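Local coordinates for hypothetical protein PA5026 (Pseudomonas aeruginosa, PDB 1SH8) that is of unknown function but is probably a thioesterase, built on the hot-dog fold and assembled as a dimer, at residues M3-E8 with L68-F73; V36-P41 with E62-A67; R77-V82 with Q145-A150. All blocks are in the same frame, centred on the assembly; numbering follows the deposited sequence.

Interaction 1: residues M3-E8 with L68-F73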
loop_
_atom_site.group_PDB
_atom_site.type_symbol
_atom_site.label_atom_id
_atom_site.label_comp_id
_atom_site.label_asym_id
_atom_site.label_seq_id
_atom_site.Cartn_x
_atom_site.Cartn_y
_atom_site.Cartn_z
ATOM N N MET A 3 23.944 14.989 -10.896
ATOM C CA MET A 3 23.262 13.757 -10.507
ATOM C C MET A 3 23.963 13.108 -9.316
ATOM O O MET A 3 25.168 12.862 -9.361
ATOM C CB MET A 3 23.278 12.765 -11.667
ATOM C CG MET A 3 22.700 13.288 -12.962
ATOM S SD MET A 3 23.419 12.426 -14.373
ATOM C CE MET A 3 22.765 10.760 -14.131
ATOM N N PRO A 4 23.222 12.824 -8.234
ATOM C CA PRO A 4 23.841 12.192 -7.065
ATOM C C PRO A 4 24.216 10.730 -7.338
ATOM O O PRO A 4 25.029 10.145 -6.620
ATOM C CB PRO A 4 22.767 12.330 -5.987
ATOM C CG PRO A 4 21.494 12.274 -6.778
ATOM C CD PRO A 4 21.819 13.178 -7.955
ATOM N N LEU A 5 23.611 10.147 -8.374
ATOM C CA LEU A 5 23.887 8.761 -8.763
ATOM C C LEU A 5 23.814 8.597 -10.276
ATOM O O LEU A 5 23.041 9.291 -10.940
ATOM C CB LEU A 5 22.861 7.793 -8.156
ATOM C CG LEU A 5 22.888 7.395 -6.681
ATOM C CD1 LEU A 5 21.675 6.519 -6.396
ATOM C CD2 LEU A 5 24.176 6.647 -6.350
ATOM N N PRO A 6 24.629 7.689 -10.843
ATOM C CA PRO A 6 24.591 7.470 -12.294
ATOM C C PRO A 6 23.277 6.729 -12.587
ATOM O O PRO A 6 22.746 6.034 -11.720
ATOM C CB PRO A 6 25.840 6.627 -12.554
ATOM C CG PRO A 6 26.016 5.869 -11.273
ATOM C CD PRO A 6 25.710 6.907 -10.215
ATOM N N THR A 7 22.762 6.877 -13.801
ATOM C CA THR A 7 21.477 6.289 -14.171
ATOM C C THR A 7 21.231 4.790 -13.995
ATOM O O THR A 7 20.199 4.396 -13.433
ATOM C CB THR A 7 21.122 6.663 -15.612
ATOM O OG1 THR A 7 21.260 8.081 -15.765
ATOM C CG2 THR A 7 19.682 6.269 -15.927
ATOM N N GLU A 8 22.142 3.948 -14.473
ATOM C CA GLU A 8 21.927 2.509 -14.350
ATOM C C GLU A 8 21.864 2.056 -12.887
ATOM O O GLU A 8 21.042 1.206 -12.520
ATOM C CB GLU A 8 23.015 1.739 -15.106
ATOM C CG GLU A 8 23.031 2.012 -16.606
ATOM C CD GLU A 8 21.644 1.934 -17.237
ATOM O OE1 GLU A 8 20.948 0.906 -17.062
ATOM O OE2 GLU A 8 21.245 2.907 -17.917
ATOM N N LEU A 68 12.570 9.511 -6.306
ATOM C CA LEU A 68 12.997 10.914 -6.388
ATOM C C LEU A 68 14.157 11.154 -5.414
ATOM O O LEU A 68 15.076 11.918 -5.700
ATOM C CB LEU A 68 11.834 11.856 -6.060
ATOM C CG LEU A 68 10.876 12.144 -7.218
ATOM C CD1 LEU A 68 9.600 12.799 -6.693
ATOM C CD2 LEU A 68 11.571 13.045 -8.236
ATOM N N PHE A 69 14.106 10.496 -4.260
ATOM C CA PHE A 69 15.174 10.607 -3.267
ATOM C C PHE A 69 16.487 10.096 -3.882
ATOM O O PHE A 69 17.535 10.730 -3.758
ATOM C CB PHE A 69 14.815 9.775 -2.026
ATOM C CG PHE A 69 16.011 9.283 -1.249
ATOM C CD1 PHE A 69 16.701 10.130 -0.385
ATOM C CD2 PHE A 69 16.455 7.974 -1.399
ATOM C CE1 PHE A 69 17.816 9.676 0.319
ATOM C CE2 PHE A 69 17.570 7.512 -0.698
ATOM C CZ PHE A 69 18.251 8.365 0.162
ATOM N N LEU A 70 16.419 8.943 -4.541
ATOM C CA LEU A 70 17.597 8.352 -5.174
ATOM C C LEU A 70 18.174 9.211 -6.299
ATOM O O LEU A 70 19.389 9.239 -6.505
ATOM C CB LEU A 70 17.266 6.965 -5.733
ATOM C CG LEU A 70 17.100 5.829 -4.721
ATOM C CD1 LEU A 70 16.584 4.589 -5.429
ATOM C CD2 LEU A 70 18.438 5.542 -4.041
ATOM N N THR A 71 17.316 9.910 -7.035
ATOM C CA THR A 71 17.811 10.732 -8.134
ATOM C C THR A 71 18.105 12.178 -7.763
ATOM O O THR A 71 18.802 12.877 -8.503
ATOM C CB THR A 71 16.811 10.782 -9.310
ATOM O OG1 THR A 71 15.644 11.522 -8.919
ATOM C CG2 THR A 71 16.416 9.380 -9.744
ATOM N N SER A 72 17.604 12.625 -6.616
ATOM C CA SER A 72 17.757 14.025 -6.247
ATOM C C SER A 72 18.591 14.388 -5.025
ATOM O O SER A 72 19.047 15.528 -4.911
ATOM C CB SER A 72 16.366 14.644 -6.092
ATOM O OG SER A 72 15.524 14.248 -7.160
ATOM N N PHE A 73 18.784 13.442 -4.115
ATOM C CA PHE A 73 19.538 13.730 -2.901
ATOM C C PHE A 73 20.730 12.807 -2.690
ATOM O O PHE A 73 20.872 11.794 -3.372
ATOM C CB PHE A 73 18.611 13.626 -1.687
ATOM C CG PHE A 73 17.428 14.546 -1.750
ATOM C CD1 PHE A 73 17.594 15.924 -1.630
ATOM C CD2 PHE A 73 16.147 14.038 -1.950
ATOM C CE1 PHE A 73 16.497 16.789 -1.709
ATOM C CE2 PHE A 73 15.049 14.891 -2.030
ATOM C CZ PHE A 73 15.228 16.272 -1.909
#
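Pro4 lies with one side of its ring against the C-terminal end of helix 64-72, where it meets backbone oxygens and no side-chain end. Its CD comes to 3.1 Å from Thr71 O, and its CG is nearly as close to that oxygen. At the other end of the same edge, Pro4 CB sits 3.3 Å from Phe73 O, so the pyrrolidine bridges the carbonyls of the last helical turn and of the first residue beyond it. No hydrogen bond crosses here. Thr71 O is buried by the contact without a partner in the model, and meets the ring carbons across it; the negative end of the helix may make such C-H neighbours more favourable. Leu5 comes in beside Pro4. Its CG is anti to the carbonyl carbon (chi1 -75°), and the extended chi2 carries CD1 to the carbonyl one residue before Thr71, 3.6 Å from Leu70 O. The same methyl meets Leu70 CD2 at 4.1 Å, the two leucine side chains set slantwise to each other. Behind this surface the helix end is tied to itself: Ser72 OG donates to Leu68 O over 2.8 Å, with the hydroxyl tilted 20° from the carbonyl plane, and Ser72 N makes a weak second bond to that oxygen. Gly34 N is hydrogen-bonded to Ser72 OG, while Thr71 OG1 bonds to Glu32 O; they link the helix end to the end of strand 27-32 and the turn that follows it. The contact thus lays the N-terminal arm across the end of the central hot-dog helix. Pro6 stands at the N-cap position of helix 7-16, whose Leu13 packs against both Leu5 and Leu70. Phe73 turns instead to Ile108 and Leu111 of helix 105-118, and Phe69 to Phe78 and Pro80 of strand 78-89.

Interaction 2: residues V36-P41 with E62-A67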
loop_
_atom_site.group_PDB
_atom_site.type_symbol
_atom_site.label_atom_id
_atom_site.label_comp_id
_atom_site.label_asym_id
_atom_site.label_seq_id
_atom_site.Cartn_x
_atom_site.Cartn_y
_atom_site.Cartn_z
ATOM N N VAL A 36 10.829 11.453 -12.110
ATOM C CA VAL A 36 10.838 10.004 -12.258
ATOM C C VAL A 36 9.532 9.541 -12.893
ATOM O O VAL A 36 8.491 10.194 -12.748
ATOM C CB VAL A 36 10.996 9.267 -10.887
ATOM C CG1 VAL A 36 12.255 9.747 -10.173
ATOM C CG2 VAL A 36 9.761 9.486 -10.012
ATOM N N ARG A 37 9.605 8.429 -13.614
ATOM C CA ARG A 37 8.429 7.825 -14.234
ATOM C C ARG A 37 8.590 6.321 -14.081
ATOM O O ARG A 37 9.585 5.749 -14.529
ATOM C CB ARG A 37 8.307 8.189 -15.721
ATOM C CG ARG A 37 7.047 7.604 -16.356
ATOM C CD ARG A 37 6.746 8.198 -17.724
ATOM N NE ARG A 37 7.654 7.748 -18.777
ATOM C CZ ARG A 37 8.587 8.502 -19.351
ATOM N NH1 ARG A 37 8.766 9.762 -18.974
ATOM N NH2 ARG A 37 9.319 8.002 -20.339
ATOM N N LEU A 38 7.613 5.691 -13.436
ATOM C CA LEU A 38 7.650 4.254 -13.190
ATOM C C LEU A 38 6.474 3.547 -13.850
ATOM O O LEU A 38 5.445 4.166 -14.138
ATOM C CB LEU A 38 7.609 3.981 -11.681
ATOM C CG LEU A 38 8.502 4.835 -10.770
ATOM C CD1 LEU A 38 8.211 4.468 -9.317
ATOM C CD2 LEU A 38 9.975 4.617 -11.102
ATOM N N ARG A 39 6.632 2.246 -14.071
ATOM C CA ARG A 39 5.592 1.430 -14.688
ATOM C C ARG A 39 5.410 0.115 -13.932
ATOM O O ARG A 39 6.382 -0.571 -13.622
ATOM C CB ARG A 39 5.955 1.115 -16.146
ATOM C CG ARG A 39 4.894 0.285 -16.880
ATOM C CD ARG A 39 5.316 -0.081 -18.306
ATOM N NE ARG A 39 6.368 -1.094 -18.326
ATOM C CZ ARG A 39 7.628 -0.873 -18.686
ATOM N NH1 ARG A 39 8.018 0.337 -19.067
ATOM N NH2 ARG A 39 8.503 -1.869 -18.665
ATOM N N MET A 40 4.168 -0.233 -13.618
ATOM C CA MET A 40 3.904 -1.498 -12.941
ATOM C C MET A 40 3.213 -2.396 -13.963
ATOM O O MET A 40 2.145 -2.059 -14.475
ATOM C CB MET A 40 2.997 -1.309 -11.721
ATOM C CG MET A 40 2.739 -2.603 -10.930
ATOM S SD MET A 40 4.187 -3.270 -10.055
ATOM C CE MET A 40 4.184 -2.205 -8.621
ATOM N N PRO A 41 3.827 -3.543 -14.292
ATOM C CA PRO A 41 3.199 -4.437 -15.271
ATOM C C PRO A 41 1.891 -5.029 -14.751
ATOM O O PRO A 41 1.762 -5.325 -13.559
ATOM C CB PRO A 41 4.274 -5.499 -15.509
ATOM C CG PRO A 41 4.989 -5.561 -14.186
ATOM C CD PRO A 41 5.108 -4.095 -13.810
ATOM N N GLU A 62 3.435 4.783 -4.274
ATOM C CA GLU A 62 4.305 5.103 -3.143
ATOM C C GLU A 62 5.798 5.239 -3.474
ATOM O O GLU A 62 6.487 6.116 -2.937
ATOM C CB GLU A 62 4.118 4.025 -2.059
ATOM C CG GLU A 62 4.754 4.303 -0.693
ATOM C CD GLU A 62 6.273 4.138 -0.651
ATOM O OE1 GLU A 62 6.826 3.275 -1.371
ATOM O OE2 GLU A 62 6.917 4.869 0.136
ATOM N N LEU A 63 6.290 4.374 -4.358
ATOM C CA LEU A 63 7.710 4.352 -4.698
ATOM C C LEU A 63 8.327 5.647 -5.235
ATOM O O LEU A 63 9.520 5.882 -5.038
ATOM C CB LEU A 63 8.001 3.195 -5.661
ATOM C CG LEU A 63 9.435 2.672 -5.559
ATOM C CD1 LEU A 63 9.646 2.046 -4.191
ATOM C CD2 LEU A 63 9.688 1.644 -6.650
ATOM N N PRO A 64 7.540 6.497 -5.926
ATOM C CA PRO A 64 8.147 7.738 -6.427
ATOM C C PRO A 64 8.842 8.557 -5.339
ATOM O O PRO A 64 9.783 9.295 -5.620
ATOM C CB PRO A 64 6.962 8.469 -7.049
ATOM C CG PRO A 64 6.172 7.335 -7.635
ATOM C CD PRO A 64 6.196 6.306 -6.503
ATOM N N GLY A 65 8.377 8.432 -4.097
ATOM C CA GLY A 65 9.002 9.163 -3.005
ATOM C C GLY A 65 10.442 8.716 -2.831
ATOM O O GLY A 65 11.342 9.532 -2.641
ATOM N N GLY A 66 10.657 7.406 -2.897
ATOM C CA GLY A 66 11.999 6.873 -2.772
ATOM C C GLY A 66 12.809 7.053 -4.048
ATOM O O GLY A 66 14.015 7.300 -3.989
ATOM N N ALA A 67 12.165 6.928 -5.206
ATOM C CA ALA A 67 12.871 7.088 -6.477
ATOM C C ALA A 67 13.398 8.517 -6.630
ATOM O O ALA A 67 14.540 8.716 -7.041
ATOM C CB ALA A 67 11.955 6.726 -7.652
#
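Leu63 O takes two backbone N-H groups: Ala67 N at 2.8 Å and, in a weak bond, Gly66 N at 2.9 Å. That grip closes the turn which presents Leu63, Pro64 and Ala67 to strand 35-40. Between helix and strand the side-chain contacts are all apolar. Leu38 leads with one methyl: CD1 touches Leu63 CB and Pro64 CG, each at 3.9 Å, and so wedges against the junction of the two residues. The side chain of Leu63 crosses that of Leu38 at about a right angle, whereas the proline ring slants across it. Two residues back along the strand, Val36 uses both branches. CG1, anti to the carbonyl carbon (chi1 -56°), meets Ala67 CB at 3.9 Å, and CG2 reaches Pro64 CB at a looser 4.2 Å. Pro64 is therefore shared, its CB under the valine and its CG under the leucine. Leu63 further packs on Tyr53 of the second subunit, whose hydroxyl is hydrogen-bonded to Glu62 OE1, placing the turn close to the dimer interface. This is hot-dog core packing, the inner face of a strand against the central helix. Arg37, pointing the other way, forms a salt bridge with Glu29. Pro64 also lies on Val99 and Ala101 of strand 97-102, Leu38 on Ala28 of strand 27-32 and Leu60 of helix 54-62.

Interaction 3: residues R77-V82 with Q145-A150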
loop_
_atom_site.group_PDB
_atom_site.type_symbol
_atom_site.label_atom_id
_atom_site.label_comp_id
_atom_site.label_asym_id
_atom_site.label_seq_id
_atom_site.Cartn_x
_atom_site.Cartn_y
_atom_site.Cartn_z
ATOM N N ARG A 77 23.882 10.097 2.791
ATOM C CA ARG A 77 23.765 11.058 3.888
ATOM C C ARG A 77 22.349 11.084 4.473
ATOM O O ARG A 77 22.165 11.245 5.683
ATOM C CB ARG A 77 24.130 12.458 3.393
ATOM C CG ARG A 77 24.044 13.517 4.475
ATOM C CD ARG A 77 24.271 14.916 3.926
ATOM N NE ARG A 77 24.228 15.921 4.991
ATOM C CZ ARG A 77 24.121 17.231 4.783
ATOM N NH1 ARG A 77 24.043 17.709 3.545
ATOM N NH2 ARG A 77 24.087 18.068 5.815
ATOM N N PHE A 78 21.358 10.921 3.601
ATOM C CA PHE A 78 19.948 10.939 3.993
ATOM C C PHE A 78 19.244 9.648 3.600
ATOM O O PHE A 78 19.772 8.832 2.852
ATOM C CB PHE A 78 19.209 12.081 3.281
ATOM C CG PHE A 78 19.794 13.440 3.518
ATOM C CD1 PHE A 78 19.720 14.038 4.774
ATOM C CD2 PHE A 78 20.406 14.132 2.478
ATOM C CE1 PHE A 78 20.246 15.304 4.989
ATOM C CE2 PHE A 78 20.939 15.405 2.683
ATOM C CZ PHE A 78 20.857 15.991 3.939
ATOM N N TYR A 79 18.032 9.481 4.116
ATOM C CA TYR A 79 17.199 8.343 3.764
ATOM C C TYR A 79 15.774 8.858 3.846
ATOM O O TYR A 79 15.479 9.774 4.620
ATOM C CB TYR A 79 17.415 7.157 4.710
ATOM C CG TYR A 79 16.964 7.375 6.130
ATOM C CD1 TYR A 79 15.680 7.016 6.541
ATOM C CD2 TYR A 79 17.834 7.912 7.075
ATOM C CE1 TYR A 79 15.279 7.182 7.867
ATOM C CE2 TYR A 79 17.447 8.084 8.394
ATOM C CZ TYR A 79 16.170 7.716 8.787
ATOM O OH TYR A 79 15.802 7.877 10.105
ATOM N N PRO A 80 14.882 8.313 3.010
ATOM C CA PRO A 80 13.490 8.759 3.033
ATOM C C PRO A 80 12.589 7.783 3.781
ATOM O O PRO A 80 12.906 6.603 3.910
ATOM C CB PRO A 80 13.141 8.812 1.555
ATOM C CG PRO A 80 13.837 7.564 1.030
ATOM C CD PRO A 80 15.179 7.565 1.769
ATOM N N ILE A 81 11.477 8.290 4.294
ATOM C CA ILE A 81 10.485 7.446 4.943
ATOM C C ILE A 81 9.135 8.035 4.573
ATOM O O ILE A 81 9.008 9.249 4.390
ATOM C CB ILE A 81 10.588 7.423 6.490
ATOM C CG1 ILE A 81 10.510 8.841 7.046
ATOM C CG2 ILE A 81 11.851 6.718 6.922
ATOM C CD1 ILE A 81 10.398 8.880 8.553
ATOM N N VAL A 82 8.135 7.182 4.427
ATOM C CA VAL A 82 6.807 7.674 4.117
ATOM C C VAL A 82 6.082 7.786 5.461
ATOM O O VAL A 82 6.142 6.866 6.279
ATOM C CB VAL A 82 6.065 6.724 3.129
ATOM C CG1 VAL A 82 6.011 5.306 3.679
ATOM C CG2 VAL A 82 4.669 7.264 2.850
ATOM N N GLN A 145 9.367 12.116 4.502
ATOM C CA GLN A 145 10.315 12.856 5.300
ATOM C C GLN A 145 11.703 12.466 4.805
ATOM O O GLN A 145 11.973 11.283 4.582
ATOM C CB GLN A 145 10.160 12.471 6.769
ATOM C CG GLN A 145 10.310 13.617 7.736
ATOM C CD GLN A 145 10.087 13.178 9.164
ATOM O OE1 GLN A 145 10.879 12.423 9.718
ATOM N NE2 GLN A 145 8.996 13.636 9.762
ATOM N N LEU A 146 12.556 13.462 4.584
ATOM C CA LEU A 146 13.942 13.222 4.179
ATOM C C LEU A 146 14.672 13.356 5.517
ATOM O O LEU A 146 14.591 14.401 6.167
ATOM C CB LEU A 146 14.428 14.302 3.203
ATOM C CG LEU A 146 15.867 14.160 2.697
ATOM C CD1 LEU A 146 15.999 12.890 1.855
ATOM C CD2 LEU A 146 16.245 15.385 1.873
ATOM N N ARG A 147 15.366 12.305 5.941
ATOM C CA ARG A 147 16.046 12.344 7.230
ATOM C C ARG A 147 17.527 12.057 7.135
ATOM O O ARG A 147 17.965 11.283 6.290
ATOM C CB ARG A 147 15.418 11.323 8.183
ATOM C CG ARG A 147 13.920 11.502 8.403
ATOM C CD ARG A 147 13.371 10.407 9.301
ATOM N NE ARG A 147 14.011 10.391 10.615
ATOM C CZ ARG A 147 13.752 11.255 11.595
ATOM N NH1 ARG A 147 12.857 12.220 11.426
ATOM N NH2 ARG A 147 14.391 11.152 12.753
ATOM N N SER A 148 18.303 12.682 8.009
ATOM C CA SER A 148 19.731 12.425 8.023
ATOM C C SER A 148 19.946 11.277 9.000
ATOM O O SER A 148 19.150 11.067 9.917
ATOM C CB SER A 148 20.507 13.664 8.480
ATOM O OG SER A 148 20.135 14.044 9.791
ATOM N N HIS A 149 21.005 10.509 8.789
ATOM C CA HIS A 149 21.298 9.404 9.685
ATOM C C HIS A 149 21.835 9.979 10.991
ATOM O O HIS A 149 22.648 10.902 10.983
ATOM C CB HIS A 149 22.338 8.475 9.052
ATOM C CG HIS A 149 21.805 7.665 7.911
ATOM N ND1 HIS A 149 21.009 6.555 8.097
ATOM C CD2 HIS A 149 21.950 7.807 6.573
ATOM C CE1 HIS A 149 20.688 6.046 6.919
ATOM N NE2 HIS A 149 21.248 6.787 5.978
ATOM N N ALA A 150 21.364 9.452 12.113
ATOM C CA ALA A 150 21.827 9.929 13.408
ATOM C C ALA A 150 23.167 9.268 13.706
ATOM O O ALA A 150 23.486 8.208 13.162
ATOM C CB ALA A 150 20.818 9.583 14.496
HETATM O O HOH W 1 23.835 11.714 7.574
HETATM O O HOH W 2 20.631 6.264 3.288
HETATM O O HOH W 3 17.516 9.454 11.848
#
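Tyr79 and Arg147 are joined by a pair of backbone bonds, Tyr79 N to Arg147 O at 2.8 Å and Arg147 N to Tyr79 O at 2.9 Å, the second nearly straight at 169°. Ile81 and Gln145 form the next hydrogen-bonded pair. At the other end, past Tyr79 and Arg147, His149 N reaches Arg77 O only weakly, and a water donating to Arg77 O also sits near that N-H. Above the backbone, Arg147 NE donates to Tyr79 OH over 3.1 Å, the oxygen lying in the guanidinium plane. Arg147 NH1 holds Gln145 OE1 at 2.6 Å, so two bonds fix the rotation of the guanidinium; a bend at chi3 (60°) turns it there. A further water links Tyr79 OH to Ser148 O. These are antiparallel neighbours in the hot-dog sheet, strand 78-89 at its margin within this chain and strand 136-148 in the middle, and the residues divide between two faces. On the face of Tyr79, Ile81, Gln145 and Arg147, Arg147 CB makes a CH-pi contact over the tyrosine ring, 4.0 Å from its centroid. His149 meets the same ring obliquely, planes 36° apart, with Tyr79 CD2 over the imidazole face; a third water joins His149 NE2 to Phe78 O. Ile81 CD1 presses on Arg147 CD at 3.4 Å. Ile49 of the second subunit packs on Tyr79 and Ile81, and His48 NE2 of that subunit is hydrogen-bonded to Pro80 O. The other face, with Phe78, Pro80, Leu146 and Ser148, is mostly apolar: Phe78 CB touches Leu146 CD1 at 3.6 Å, Leu146 CD2 lies over one face of the phenylalanine ring, and Ser148 CB approaches Phe78 CD1 at 3.8 Å. Phe78 and Leu146 continue inward onto Ala115 of helix 105-118.

Helix 64-72 is common to interactions 1 and 2: its first turn packs on strand 35-40 in the core, the centre of interaction 2 lying about 4 Å from the centre of the chain, and its last turn is covered by the N-terminal arm. The two meet where Val36 touches Leu68 and Thr71. Interaction 3, partly exposed, joins strands 78-89 and 136-148, yet Phe69 from the helix wedges against Phe78, Pro80 and Leu146 there. Chemistry follows place: apolar side chains in interaction 2; proline and leucine against carbonyls, with one leucine-leucine contact, in interaction 1, largely buried though Pro4 and Leu5 are partly exposed; backbone bonds, a polar network and waters in interaction 3. Interactions 2 and 3 both reach the second subunit.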